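Local coordinates for protein farnesyl pyrophosphate synthetase (Staphylococcus aureus, PDB 5H9D) that probably makes heptaprenyl diphosphate by magnesium-dependent chain elongation, as one subunit of a two-component prenyl diphosphate synthase, at residues E14-K19 and T60-Y65; K19-K24 and Q30-L35; H34-G39 and I74-L79; I49-F54 and R192-I197. One frame throughout, in Å; residues are numbered along the deposited sequence.

Contact 1: residues E14-K19 and T60-Y65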
loop_
_atom_site.group_PDB
_atom_site.type_symbol
_atom_site.label_atom_id
_atom_site.label_comp_id
_atom_site.label_asym_id
_atom_site.label_seq_id
_atom_site.Cartn_x
_atom_site.Cartn_y
_atom_site.Cartn_z
ATOM N N GLU A 14 -5.932 18.470 0.920
ATOM C CA GLU A 14 -5.272 18.327 2.218
ATOM C C GLU A 14 -6.243 18.455 3.399
ATOM O O GLU A 14 -6.037 17.872 4.459
ATOM C CB GLU A 14 -4.185 19.403 2.343
ATOM C CG GLU A 14 -3.194 19.170 3.451
ATOM C CD GLU A 14 -2.325 17.965 3.170
ATOM O OE1 GLU A 14 -1.440 17.658 4.000
ATOM O OE2 GLU A 14 -2.533 17.333 2.106
ATOM N N GLN A 15 -7.283 19.260 3.207
ATOM C CA GLN A 15 -8.300 19.505 4.222
ATOM C C GLN A 15 -9.269 18.344 4.312
ATOM O O GLN A 15 -9.811 18.069 5.374
ATOM C CB GLN A 15 -9.021 20.797 3.893
ATOM C CG GLN A 15 -8.288 21.983 4.442
ATOM C CD GLN A 15 -8.721 23.288 3.828
ATOM O OE1 GLN A 15 -9.880 23.472 3.452
ATOM N NE2 GLN A 15 -7.785 24.222 3.736
ATOM N N ARG A 16 -9.451 17.665 3.182
ATOM C CA ARG A 16 -10.291 16.492 3.046
ATOM C C ARG A 16 -9.508 15.313 3.645
ATOM O O ARG A 16 -10.097 14.352 4.152
ATOM C CB ARG A 16 -10.587 16.251 1.565
ATOM C CG ARG A 16 -12.052 16.424 1.168
ATOM C CD ARG A 16 -12.274 16.878 -0.281
ATOM N NE ARG A 16 -12.204 18.334 -0.318
ATOM C CZ ARG A 16 -13.081 19.132 -0.926
ATOM N NH1 ARG A 16 -14.116 18.612 -1.574
ATOM N NH2 ARG A 16 -12.931 20.450 -0.857
ATOM N N LEU A 17 -8.180 15.390 3.592
ATOM C CA LEU A 17 -7.343 14.354 4.178
ATOM C C LEU A 17 -7.354 14.493 5.685
ATOM O O LEU A 17 -7.371 13.497 6.404
ATOM C CB LEU A 17 -5.907 14.459 3.705
ATOM C CG LEU A 17 -5.567 13.670 2.448
ATOM C CD1 LEU A 17 -4.194 14.132 1.970
ATOM C CD2 LEU A 17 -5.610 12.165 2.719
ATOM N N GLU A 18 -7.328 15.730 6.164
ATOM C CA GLU A 18 -7.351 15.993 7.591
ATOM C C GLU A 18 -8.648 15.493 8.242
ATOM O O GLU A 18 -8.629 15.003 9.384
ATOM C CB GLU A 18 -7.168 17.487 7.850
ATOM C CG GLU A 18 -5.718 17.939 7.785
ATOM C CD GLU A 18 -5.569 19.454 7.746
ATOM O OE1 GLU A 18 -6.479 20.174 8.202
ATOM O OE2 GLU A 18 -4.525 19.922 7.258
ATOM N N LYS A 19 -9.776 15.615 7.545
ATOM C CA LYS A 19 -10.996 15.103 8.150
ATOM C C LYS A 19 -10.981 13.564 8.127
ATOM O O LYS A 19 -11.246 12.917 9.145
ATOM C CB LYS A 19 -12.238 15.585 7.415
ATOM C CG LYS A 19 -13.522 15.116 8.085
ATOM C CD LYS A 19 -14.697 15.159 7.122
ATOM C CE LYS A 19 -15.990 14.655 7.765
ATOM N NZ LYS A 19 -17.145 14.850 6.846
ATOM N N THR A 60 -13.125 21.023 -11.193
ATOM C CA THR A 60 -12.849 19.753 -10.529
ATOM C C THR A 60 -14.039 19.294 -9.689
ATOM O O THR A 60 -14.488 20.023 -8.814
ATOM C CB THR A 60 -11.638 19.872 -9.602
ATOM O OG1 THR A 60 -10.656 20.730 -10.189
ATOM C CG2 THR A 60 -11.031 18.531 -9.396
ATOM N N SER A 61 -14.536 18.087 -9.946
ATOM C CA SER A 61 -15.664 17.562 -9.197
ATOM C C SER A 61 -15.281 16.946 -7.837
ATOM O O SER A 61 -14.105 16.676 -7.572
ATOM C CB SER A 61 -16.430 16.537 -10.052
ATOM O OG SER A 61 -15.637 15.436 -10.450
ATOM N N GLU A 62 -16.273 16.733 -6.973
ATOM C CA GLU A 62 -16.000 16.143 -5.676
ATOM C C GLU A 62 -15.471 14.733 -5.883
ATOM O O GLU A 62 -14.591 14.270 -5.156
ATOM C CB GLU A 62 -17.267 16.088 -4.820
ATOM C CG GLU A 62 -17.021 15.695 -3.348
ATOM C CD GLU A 62 -15.844 16.459 -2.734
ATOM O OE1 GLU A 62 -15.626 17.630 -3.109
ATOM O OE2 GLU A 62 -15.130 15.894 -1.877
ATOM N N GLN A 63 -16.005 14.044 -6.883
ATOM C CA GLN A 63 -15.567 12.690 -7.172
ATOM C C GLN A 63 -14.069 12.621 -7.454
ATOM O O GLN A 63 -13.428 11.615 -7.134
ATOM C CB GLN A 63 -16.338 12.113 -8.372
ATOM C CG GLN A 63 -15.670 10.874 -8.957
ATOM C CD GLN A 63 -16.485 10.167 -10.004
ATOM O OE1 GLN A 63 -16.013 9.232 -10.635
ATOM N NE2 GLN A 63 -17.715 10.591 -10.181
ATOM N N THR A 64 -13.510 13.671 -8.057
ATOM C CA THR A 64 -12.085 13.639 -8.372
ATOM C C THR A 64 -11.268 14.002 -7.135
ATOM O O THR A 64 -10.162 13.516 -6.965
ATOM C CB THR A 64 -11.707 14.563 -9.576
ATOM O OG1 THR A 64 -11.821 15.926 -9.180
ATOM C CG2 THR A 64 -12.630 14.352 -10.767
ATOM N N TYR A 65 -11.815 14.836 -6.257
ATOM C CA TYR A 65 -11.110 15.175 -5.029
ATOM C C TYR A 65 -11.091 13.958 -4.146
ATOM O O TYR A 65 -10.168 13.792 -3.344
ATOM C CB TYR A 65 -11.818 16.261 -4.259
ATOM C CG TYR A 65 -11.616 17.624 -4.811
ATOM C CD1 TYR A 65 -10.353 18.199 -4.856
ATOM C CD2 TYR A 65 -12.686 18.336 -5.324
ATOM C CE1 TYR A 65 -10.155 19.449 -5.408
ATOM C CE2 TYR A 65 -12.497 19.599 -5.885
ATOM C CZ TYR A 65 -11.234 20.141 -5.928
ATOM O OH TYR A 65 -11.061 21.356 -6.535
#
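A bend at chi3 (-86°) in Arg16, and one at chi2 in Glu62, turn a guanidinium and a carboxylate toward each other from opposite directions, an instructive case of one charged group using both edge and face. The two planes are nearly coplanar. Arg16 NH1 donates to Glu62 OE2 at 2.9 Å in a salt bridge; the place of NH1 is less sure than the pairing, and the exact geometry of the bond is doubtful. While the edge of the guanidinium faces the acid, one of its faces is turned to Tyr65, whose CG stands about 4.1 Å above the plane, off toward the rim. From the ring's side this is a cation-pi contact: Arg16 CZ lies 4.8 Å from the centroid of the Tyr65 ring, 24° off its normal. Second partners hold each component: Arg16 NE bonds to Lys12 O, Glu62 OE2 accepts from Gln66 NE2, and Tyr65 OH pairs with Glu9. The contact thus ties helix 6-20 to the first turn of helix 62-85 in the mainly helical prenyl synthase fold. With the acid and the aromatic ring both beside it, the guanidinium is probably stabilised as a cation and restricted in rotation.

Contact 2: residues K19-K24 and Q30-L35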
loop_
_atom_site.group_PDB
_atom_site.type_symbol
_atom_site.label_atom_id
_atom_site.label_comp_id
_atom_site.label_asym_id
_atom_site.label_seq_id
_atom_site.Cartn_x
_atom_site.Cartn_y
_atom_site.Cartn_z
ATOM N N LYS A 19 -9.776 15.615 7.545
ATOM C CA LYS A 19 -10.996 15.103 8.150
ATOM C C LYS A 19 -10.981 13.564 8.127
ATOM O O LYS A 19 -11.246 12.917 9.145
ATOM C CB LYS A 19 -12.238 15.585 7.415
ATOM C CG LYS A 19 -13.522 15.116 8.085
ATOM C CD LYS A 19 -14.697 15.159 7.122
ATOM C CE LYS A 19 -15.990 14.655 7.765
ATOM N NZ LYS A 19 -17.145 14.850 6.846
ATOM N N ALA A 20 -10.658 12.993 6.966
ATOM C CA ALA A 20 -10.606 11.551 6.772
ATOM C C ALA A 20 -9.754 10.804 7.788
ATOM O O ALA A 20 -9.982 9.642 8.070
ATOM C CB ALA A 20 -10.115 11.257 5.371
ATOM N N ILE A 21 -8.798 11.494 8.373
ATOM C CA ILE A 21 -7.888 10.887 9.317
ATOM C C ILE A 21 -8.389 10.808 10.776
ATOM O O ILE A 21 -7.855 10.067 11.618
ATOM C CB ILE A 21 -6.513 11.623 9.175
ATOM C CG1 ILE A 21 -5.496 10.635 8.643
ATOM C CG2 ILE A 21 -6.055 12.249 10.457
ATOM C CD1 ILE A 21 -5.978 9.919 7.452
ATOM N N LYS A 22 -9.437 11.560 11.066
ATOM C CA LYS A 22 -9.982 11.566 12.409
ATOM C C LYS A 22 -10.499 10.174 12.766
ATOM O O LYS A 22 -11.132 9.499 11.941
ATOM C CB LYS A 22 -11.053 12.658 12.499
ATOM C CG LYS A 22 -10.406 14.027 12.323
ATOM C CD LYS A 22 -11.327 15.200 12.543
ATOM C CE LYS A 22 -10.502 16.500 12.588
ATOM N NZ LYS A 22 -11.357 17.729 12.710
ATOM N N SER A 23 -10.214 9.725 13.983
ATOM C CA SER A 23 -10.645 8.396 14.377
ATOM C C SER A 23 -11.233 8.261 15.777
ATOM O O SER A 23 -10.979 9.066 16.659
ATOM C CB SER A 23 -9.449 7.426 14.215
ATOM O OG SER A 23 -9.567 6.229 14.970
ATOM N N LYS A 24 -12.020 7.206 15.965
ATOM C CA LYS A 24 -12.590 6.906 17.246
ATOM C C LYS A 24 -11.428 6.550 18.178
ATOM O O LYS A 24 -11.553 6.673 19.395
ATOM C CB LYS A 24 -13.553 5.743 17.125
ATOM C CG LYS A 24 -14.915 6.143 16.608
ATOM C CD LYS A 24 -15.990 5.125 16.979
ATOM C CE LYS A 24 -16.732 4.580 15.725
ATOM N NZ LYS A 24 -17.551 3.322 16.013
ATOM N N GLN A 30 -3.536 10.701 16.001
ATOM C CA GLN A 30 -2.306 11.445 16.185
ATOM C C GLN A 30 -1.212 10.936 15.246
ATOM O O GLN A 30 -0.432 11.729 14.724
ATOM C CB GLN A 30 -1.780 11.285 17.592
ATOM C CG GLN A 30 -2.608 11.816 18.721
ATOM C CD GLN A 30 -1.869 11.570 20.022
ATOM O OE1 GLN A 30 -0.836 12.216 20.297
ATOM N NE2 GLN A 30 -2.357 10.603 20.812
ATOM N N ALA A 31 -1.127 9.619 15.064
ATOM C CA ALA A 31 -0.112 9.051 14.175
ATOM C C ALA A 31 -0.354 9.500 12.726
ATOM O O ALA A 31 0.542 10.039 12.077
ATOM C CB ALA A 31 -0.100 7.523 14.266
ATOM N N SER A 32 -1.559 9.283 12.221
ATOM C CA SER A 32 -1.887 9.692 10.868
ATOM C C SER A 32 -1.596 11.183 10.651
ATOM O O SER A 32 -1.030 11.564 9.636
ATOM C CB SER A 32 -3.362 9.396 10.579
ATOM O OG SER A 32 -3.613 8.007 10.653
ATOM N N LEU A 33 -1.981 12.018 11.615
ATOM C CA LEU A 33 -1.753 13.463 11.539
ATOM C C LEU A 33 -0.256 13.800 11.660
ATOM O O LEU A 33 0.253 14.719 11.003
ATOM C CB LEU A 33 -2.527 14.172 12.631
ATOM C CG LEU A 33 -2.348 15.684 12.593
ATOM C CD1 LEU A 33 -2.848 16.274 11.250
ATOM C CD2 LEU A 33 -3.081 16.282 13.756
ATOM N N HIS A 34 0.452 13.059 12.502
ATOM C CA HIS A 34 1.880 13.272 12.635
ATOM C C HIS A 34 2.506 13.150 11.239
ATOM O O HIS A 34 3.189 14.057 10.789
ATOM C CB HIS A 34 2.485 12.220 13.557
ATOM C CG HIS A 34 3.971 12.305 13.680
ATOM N ND1 HIS A 34 4.625 13.478 13.989
ATOM C CD2 HIS A 34 4.927 11.352 13.573
ATOM C CE1 HIS A 34 5.924 13.240 14.068
ATOM N NE2 HIS A 34 6.133 11.957 13.819
ATOM N N LEU A 35 2.260 12.022 10.566
ATOM C CA LEU A 35 2.770 11.773 9.217
ATOM C C LEU A 35 2.225 12.763 8.194
ATOM O O LEU A 35 2.971 13.344 7.411
ATOM C CB LEU A 35 2.398 10.366 8.772
ATOM C CG LEU A 35 2.820 9.914 7.368
ATOM C CD1 LEU A 35 4.346 9.859 7.268
ATOM C CD2 LEU A 35 2.228 8.544 7.073
#
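Ile21 meets Ser32 near the C-terminal end of helix 6-20, where the chain doubles back into helix 26-38, a worked example of a turn between two helices in which a branched side chain packs on a small one. The methyl CG2 of Ile21 lies 3.9 Å from Ser32 CB, and its other methyl, CD1, is 4.1 Å from the same carbon; both methyls approach the serine CB from the same side. The detailed placing of the Ile21 branches is doubtful, and only the pairing of the two residues is secure. CG2 also comes within 4.2 Å of the backbone N of Leu33. The backbones are close here, with Ile21 CA and Ser32 CA 6.3 Å apart.

What positions these groups lies one shell out. Ser32 OG sits beside its own backbone N (chi1 -63°), which carries it back along helix 26-38 to bond with Leu28 O. The CB of Ser32 points toward Ile21. Ser32 also touches Thr109, Phe112 and Leu113 of helix 103-121, while Ile21 packs on Leu73 of helix 62-85. The turn itself is set by Lys22 N bonding to Lys19 O at 3.0 Å, and by Ser23, whose N reaches Glu29 OE1 and whose OG pairs with Asp25 N.

Farther out, the loop enters the subunit interface, at Glu106 OE2 of the neighbouring subunit 1 chain. The chemistry therefore divides along the connection. Ile21 and Ser32 meet by van der Waals contact, the serine hydroxyl satisfied within its own helix, whereas polar atoms of the turn bond within the chain, and Ser23 OG and Lys24 N also bond to the other subunit.

Contact 3: residues H34-G39 and I74-L79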
loop_
_atom_site.group_PDB
_atom_site.type_symbol
_atom_site.label_atom_id
_atom_site.label_comp_id
_atom_site.label_asym_id
_atom_site.label_seq_id
_atom_site.Cartn_x
_atom_site.Cartn_y
_atom_site.Cartn_z
ATOM N N HIS A 34 0.452 13.059 12.502
ATOM C CA HIS A 34 1.880 13.272 12.635
ATOM C C HIS A 34 2.506 13.150 11.239
ATOM O O HIS A 34 3.189 14.057 10.789
ATOM C CB HIS A 34 2.485 12.220 13.557
ATOM C CG HIS A 34 3.971 12.305 13.680
ATOM N ND1 HIS A 34 4.625 13.478 13.989
ATOM C CD2 HIS A 34 4.927 11.352 13.573
ATOM C CE1 HIS A 34 5.924 13.240 14.068
ATOM N NE2 HIS A 34 6.133 11.957 13.819
ATOM N N LEU A 35 2.260 12.022 10.566
ATOM C CA LEU A 35 2.770 11.773 9.217
ATOM C C LEU A 35 2.225 12.763 8.194
ATOM O O LEU A 35 2.971 13.344 7.411
ATOM C CB LEU A 35 2.398 10.366 8.772
ATOM C CG LEU A 35 2.820 9.914 7.368
ATOM C CD1 LEU A 35 4.346 9.859 7.268
ATOM C CD2 LEU A 35 2.228 8.544 7.073
ATOM N N LEU A 36 0.915 12.964 8.200
ATOM C CA LEU A 36 0.296 13.875 7.251
ATOM C C LEU A 36 0.869 15.296 7.251
ATOM O O LEU A 36 1.109 15.886 6.204
ATOM C CB LEU A 36 -1.209 13.930 7.513
ATOM C CG LEU A 36 -1.914 14.803 6.493
ATOM C CD1 LEU A 36 -1.878 14.071 5.174
ATOM C CD2 LEU A 36 -3.321 15.116 6.925
ATOM N N SER A 37 1.077 15.830 8.443
ATOM C CA SER A 37 1.591 17.185 8.640
ATOM C C SER A 37 3.108 17.376 8.602
ATOM O O SER A 37 3.558 18.510 8.501
ATOM C CB SER A 37 1.082 17.714 9.974
ATOM O OG SER A 37 1.468 16.804 10.997
ATOM N N SER A 38 3.891 16.309 8.728
ATOM C CA SER A 38 5.337 16.465 8.678
ATOM C C SER A 38 5.602 16.688 7.204
ATOM O O SER A 38 6.691 17.067 6.785
ATOM C CB SER A 38 6.077 15.233 9.254
ATOM O OG SER A 38 5.790 14.025 8.579
ATOM N N GLY A 39 4.527 16.460 6.449
ATOM C CA GLY A 39 4.429 16.663 5.008
ATOM C C GLY A 39 5.362 16.276 3.885
ATOM O O GLY A 39 6.582 16.439 3.957
ATOM N N ILE A 74 -3.506 5.773 0.483
ATOM C CA ILE A 74 -2.893 4.485 0.146
ATOM C C ILE A 74 -1.359 4.686 0.110
ATOM O O ILE A 74 -0.585 3.841 0.580
ATOM C CB ILE A 74 -3.404 3.937 -1.247
ATOM C CG1 ILE A 74 -4.853 3.451 -1.122
ATOM C CG2 ILE A 74 -2.550 2.749 -1.706
ATOM C CD1 ILE A 74 -5.639 3.473 -2.432
ATOM N N HIS A 75 -0.931 5.802 -0.467
ATOM C CA HIS A 75 0.480 6.149 -0.508
ATOM C C HIS A 75 1.060 6.159 0.925
ATOM O O HIS A 75 2.110 5.559 1.209
ATOM C CB HIS A 75 0.617 7.526 -1.137
ATOM C CG HIS A 75 2.014 8.049 -1.159
ATOM N ND1 HIS A 75 3.104 7.249 -1.443
ATOM C CD2 HIS A 75 2.500 9.296 -0.956
ATOM C CE1 HIS A 75 4.201 7.984 -1.412
ATOM N NE2 HIS A 75 3.861 9.228 -1.119
ATOM N N MET A 76 0.353 6.855 1.818
ATOM C CA MET A 76 0.707 6.974 3.230
ATOM C C MET A 76 0.717 5.616 3.935
ATOM O O MET A 76 1.611 5.328 4.742
ATOM C CB MET A 76 -0.287 7.867 3.948
ATOM C CG MET A 76 -0.238 9.317 3.592
ATOM S SD MET A 76 -1.691 10.218 4.246
ATOM C CE MET A 76 -1.205 10.530 5.933
ATOM N N ALA A 77 -0.278 4.781 3.671
ATOM C CA ALA A 77 -0.263 3.476 4.317
ATOM C C ALA A 77 1.065 2.804 3.937
ATOM O O ALA A 77 1.753 2.237 4.771
ATOM C CB ALA A 77 -1.487 2.604 3.859
ATOM N N THR A 78 1.428 2.896 2.668
ATOM C CA THR A 78 2.667 2.311 2.216
ATOM C C THR A 78 3.860 2.886 2.983
ATOM O O THR A 78 4.683 2.117 3.498
ATOM C CB THR A 78 2.878 2.519 0.687
ATOM O OG1 THR A 78 1.877 1.795 -0.035
ATOM C CG2 THR A 78 4.249 1.993 0.264
ATOM N N LEU A 79 3.964 4.216 3.069
ATOM C CA LEU A 79 5.079 4.806 3.819
ATOM C C LEU A 79 5.136 4.265 5.266
ATOM O O LEU A 79 6.181 3.787 5.720
ATOM C CB LEU A 79 4.994 6.338 3.862
ATOM C CG LEU A 79 5.004 7.098 2.533
ATOM C CD1 LEU A 79 5.060 8.598 2.816
ATOM C CD2 LEU A 79 6.182 6.673 1.677
#
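Where Leu35 and Leu36 close on Met76, the flat groups stand to the side. The His75 ring has Leu79 CG over one face, about 4.1 Å above its plane and displaced toward the rim, a packing within one helix; the His34 ring turns elsewhere, its NE2 bonded to Leu95 O. The contact itself is apolar. The Leu35 and Met76 side chains run antiparallel alongside each other, and Leu35 CD2 touches the root of its partner, 4.1 Å from Met76 CB and 4.0 Å from Met76 O. Leu36 takes the far end. A bend at chi3 (82°) swings the Met76 methyl across it, leaving CE 3.7 Å from Leu36 CD1 and SD 4.0 Å from that same Leu36 methyl.

The general lesson is that a flexible thioether can fit two successive leucines of one helix at once. In the prenyl synthase fold, helix 62-85 carries the start of the first aspartate-rich motif (DDxxD) in its C-terminal turn, and helix 26-38 packs on its flank. Leu113 of helix 103-121 meets Met76 as well, while Leu36 reaches on to Leu17 of helix 6-20.

Some polar atoms are satisfied within their own helix. Ser38 OG donates to Leu35 O at 3.1 Å, tilted 31° from the carbonyl plane, and Arg92 NH1 also bonds to that oxygen. On the other helix, Ile74 O receives Thr78 OG1 and Thr78 N from opposite faces of its plane.

Contact 4: residues I49-F54 and R192-I197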
loop_
_atom_site.group_PDB
_atom_site.type_symbol
_atom_site.label_atom_id
_atom_site.label_comp_id
_atom_site.label_asym_id
_atom_site.label_seq_id
_atom_site.Cartn_x
_atom_site.Cartn_y
_atom_site.Cartn_z
ATOM N N ILE A 49 -5.886 15.527 -9.829
ATOM C CA ILE A 49 -6.590 16.770 -10.141
ATOM C C ILE A 49 -6.267 17.114 -11.623
ATOM O O ILE A 49 -7.153 17.082 -12.463
ATOM C CB ILE A 49 -6.154 17.951 -9.160
ATOM C CG1 ILE A 49 -7.044 17.995 -7.908
ATOM C CG2 ILE A 49 -6.268 19.317 -9.843
ATOM C CD1 ILE A 49 -6.632 17.045 -6.839
ATOM N N LEU A 50 -4.997 17.393 -11.934
ATOM C CA LEU A 50 -4.542 17.730 -13.299
ATOM C C LEU A 50 -5.022 16.800 -14.401
ATOM O O LEU A 50 -5.460 17.268 -15.442
ATOM C CB LEU A 50 -3.015 17.800 -13.377
ATOM C CG LEU A 50 -2.433 19.202 -13.282
ATOM C CD1 LEU A 50 -0.982 19.140 -13.635
ATOM C CD2 LEU A 50 -3.170 20.136 -14.226
ATOM N N SER A 51 -4.922 15.492 -14.178
ATOM C CA SER A 51 -5.382 14.504 -15.151
ATOM C C SER A 51 -6.868 14.626 -15.452
ATOM O O SER A 51 -7.332 14.122 -16.459
ATOM C CB SER A 51 -5.140 13.072 -14.644
ATOM O OG SER A 51 -3.774 12.725 -14.692
ATOM N N SER A 52 -7.628 15.271 -14.584
ATOM C CA SER A 52 -9.050 15.364 -14.830
ATOM C C SER A 52 -9.492 16.564 -15.642
ATOM O O SER A 52 -10.623 16.586 -16.086
ATOM C CB SER A 52 -9.825 15.333 -13.517
ATOM O OG SER A 52 -9.740 16.574 -12.854
ATOM N N GLN A 53 -8.622 17.550 -15.850
ATOM C CA GLN A 53 -8.986 18.748 -16.630
ATOM C C GLN A 53 -9.194 18.523 -18.154
ATOM O O GLN A 53 -9.675 19.417 -18.857
ATOM C CB GLN A 53 -7.933 19.851 -16.444
ATOM C CG GLN A 53 -7.530 20.110 -15.004
ATOM C CD GLN A 53 -8.670 20.580 -14.140
ATOM O OE1 GLN A 53 -9.302 21.601 -14.421
ATOM N NE2 GLN A 53 -8.936 19.850 -13.077
ATOM N N PHE A 54 -8.830 17.346 -18.662
ATOM C CA PHE A 54 -8.997 17.062 -20.091
ATOM C C PHE A 54 -10.224 16.163 -20.312
ATOM O O PHE A 54 -10.325 15.410 -21.295
ATOM C CB PHE A 54 -7.709 16.417 -20.628
ATOM C CG PHE A 54 -6.477 17.208 -20.293
ATOM C CD1 PHE A 54 -6.072 18.255 -21.088
ATOM C CD2 PHE A 54 -5.786 16.977 -19.113
ATOM C CE1 PHE A 54 -5.001 19.063 -20.708
ATOM C CE2 PHE A 54 -4.721 17.780 -18.733
ATOM C CZ PHE A 54 -4.330 18.823 -19.532
ATOM N N ARG A 192 -5.858 6.929 -22.320
ATOM C CA ARG A 192 -4.711 6.123 -22.692
ATOM C C ARG A 192 -3.491 7.039 -22.703
ATOM O O ARG A 192 -2.394 6.648 -22.305
ATOM C CB ARG A 192 -4.928 5.497 -24.070
ATOM C CG ARG A 192 -4.647 3.998 -24.103
ATOM C CD ARG A 192 -3.168 3.693 -23.928
ATOM N NE ARG A 192 -2.474 3.553 -25.206
ATOM C CZ ARG A 192 -2.305 4.517 -26.112
ATOM N NH1 ARG A 192 -2.781 5.744 -25.911
ATOM N NH2 ARG A 192 -1.643 4.245 -27.234
ATOM N N LYS A 193 -3.702 8.277 -23.130
ATOM C CA LYS A 193 -2.626 9.252 -23.179
ATOM C C LYS A 193 -2.115 9.565 -21.764
ATOM O O LYS A 193 -0.917 9.554 -21.500
ATOM C CB LYS A 193 -3.115 10.538 -23.843
ATOM C CG LYS A 193 -2.032 11.274 -24.576
ATOM C CD LYS A 193 -1.619 10.452 -25.773
ATOM C CE LYS A 193 -2.710 10.474 -26.888
ATOM N NZ LYS A 193 -2.937 11.857 -27.466
ATOM N N LEU A 194 -3.035 9.843 -20.852
ATOM C CA LEU A 194 -2.644 10.163 -19.491
ATOM C C LEU A 194 -2.143 8.936 -18.732
ATOM O O LEU A 194 -1.269 9.050 -17.871
ATOM C CB LEU A 194 -3.798 10.870 -18.787
ATOM C CG LEU A 194 -3.964 12.272 -19.401
ATOM C CD1 LEU A 194 -5.319 12.868 -19.041
ATOM C CD2 LEU A 194 -2.839 13.159 -18.931
ATOM N N LYS A 195 -2.661 7.756 -19.059
ATOM C CA LYS A 195 -2.141 6.563 -18.413
ATOM C C LYS A 195 -0.634 6.494 -18.751
ATOM O O LYS A 195 0.198 6.336 -17.860
ATOM C CB LYS A 195 -2.854 5.307 -18.918
ATOM C CG LYS A 195 -2.396 3.999 -18.221
ATOM C CD LYS A 195 -2.192 2.836 -19.227
ATOM C CE LYS A 195 -3.498 2.238 -19.769
ATOM N NZ LYS A 195 -4.063 1.113 -18.923
ATOM N N MET A 196 -0.291 6.629 -20.032
ATOM C CA MET A 196 1.111 6.602 -20.469
ATOM C C MET A 196 1.974 7.772 -19.950
ATOM O O MET A 196 3.125 7.549 -19.545
ATOM C CB MET A 196 1.218 6.528 -22.008
ATOM C CG MET A 196 0.705 5.216 -22.577
ATOM S SD MET A 196 0.905 5.091 -24.320
ATOM C CE MET A 196 2.392 4.264 -24.323
ATOM N N ILE A 197 1.434 9.000 -19.960
ATOM C CA ILE A 197 2.176 10.164 -19.461
ATOM C C ILE A 197 2.575 9.912 -18.001
ATOM O O ILE A 197 3.748 10.062 -17.612
ATOM C CB ILE A 197 1.329 11.443 -19.477
ATOM C CG1 ILE A 197 1.064 11.883 -20.918
ATOM C CG2 ILE A 197 2.043 12.540 -18.688
ATOM C CD1 ILE A 197 0.222 13.098 -21.034
#
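Leu194 touches the 49-54 segment at two places, Ser51 and Phe54. The walk begins at Ile49, whose carbonyl oxygen accepts two bonds from Ser52: Ser52 N donates to Ile49 O at 2.8 Å and Ser52 OG at 2.7 Å, the hydroxyl lying in the carbonyl plane on a lone pair. Leu50 turns to Leu306 and Leu307 of helix 302-315. At Ser51 the contact proper starts. Its carbonyl oxygen lies 3.5 Å from Leu194 CD1, a van der Waals approach, while its hydroxyl is bonded to Phe47 O in its own helix.

Here two parts of the prenyl synthase fold far apart in sequence are joined: the helix 43-51, near the N-terminus, and the long helix 188-215, which farther along carries the second aspartate-rich motif of the family.

Past Ser52, Gln53 leads away, its NE2 bonding weakly to Ile49 O. Phe54 then swings back toward the other helix. Its CG lies beside the backbone N (chi1 -52°), and the side chain crosses that of Leu194 at about a right angle; Phe54 CD2 comes 4.1 Å from Leu194 CD1, obliquely to the ring. Pro299 and Pro303 also pack on Phe54.

In the fold
Taken together, the four contacts illustrate how chemistry follows burial more than distance from the centre. Contacts 2, 3 and 4 are buried and built on apolar packing, whereas contact 1, only partly buried, relies on charge and an aromatic ring. Helix 62-85 serves contact 1 at its start and contact 3 farther along; helix 6-20 is common to contacts 1 and 2, and helix 26-38 to contacts 2 and 3. Contact 3 lies nearest the chain's centre, about 12 Å between centres; contact 2 is about 21 Å away. Leu36 packs on Glu14, Leu17 and Glu18, linking contacts 1 and 3, and Ser32 O touches Met76 CE. Contact 4 meets contact 1 where Ser52 packs on Thr64.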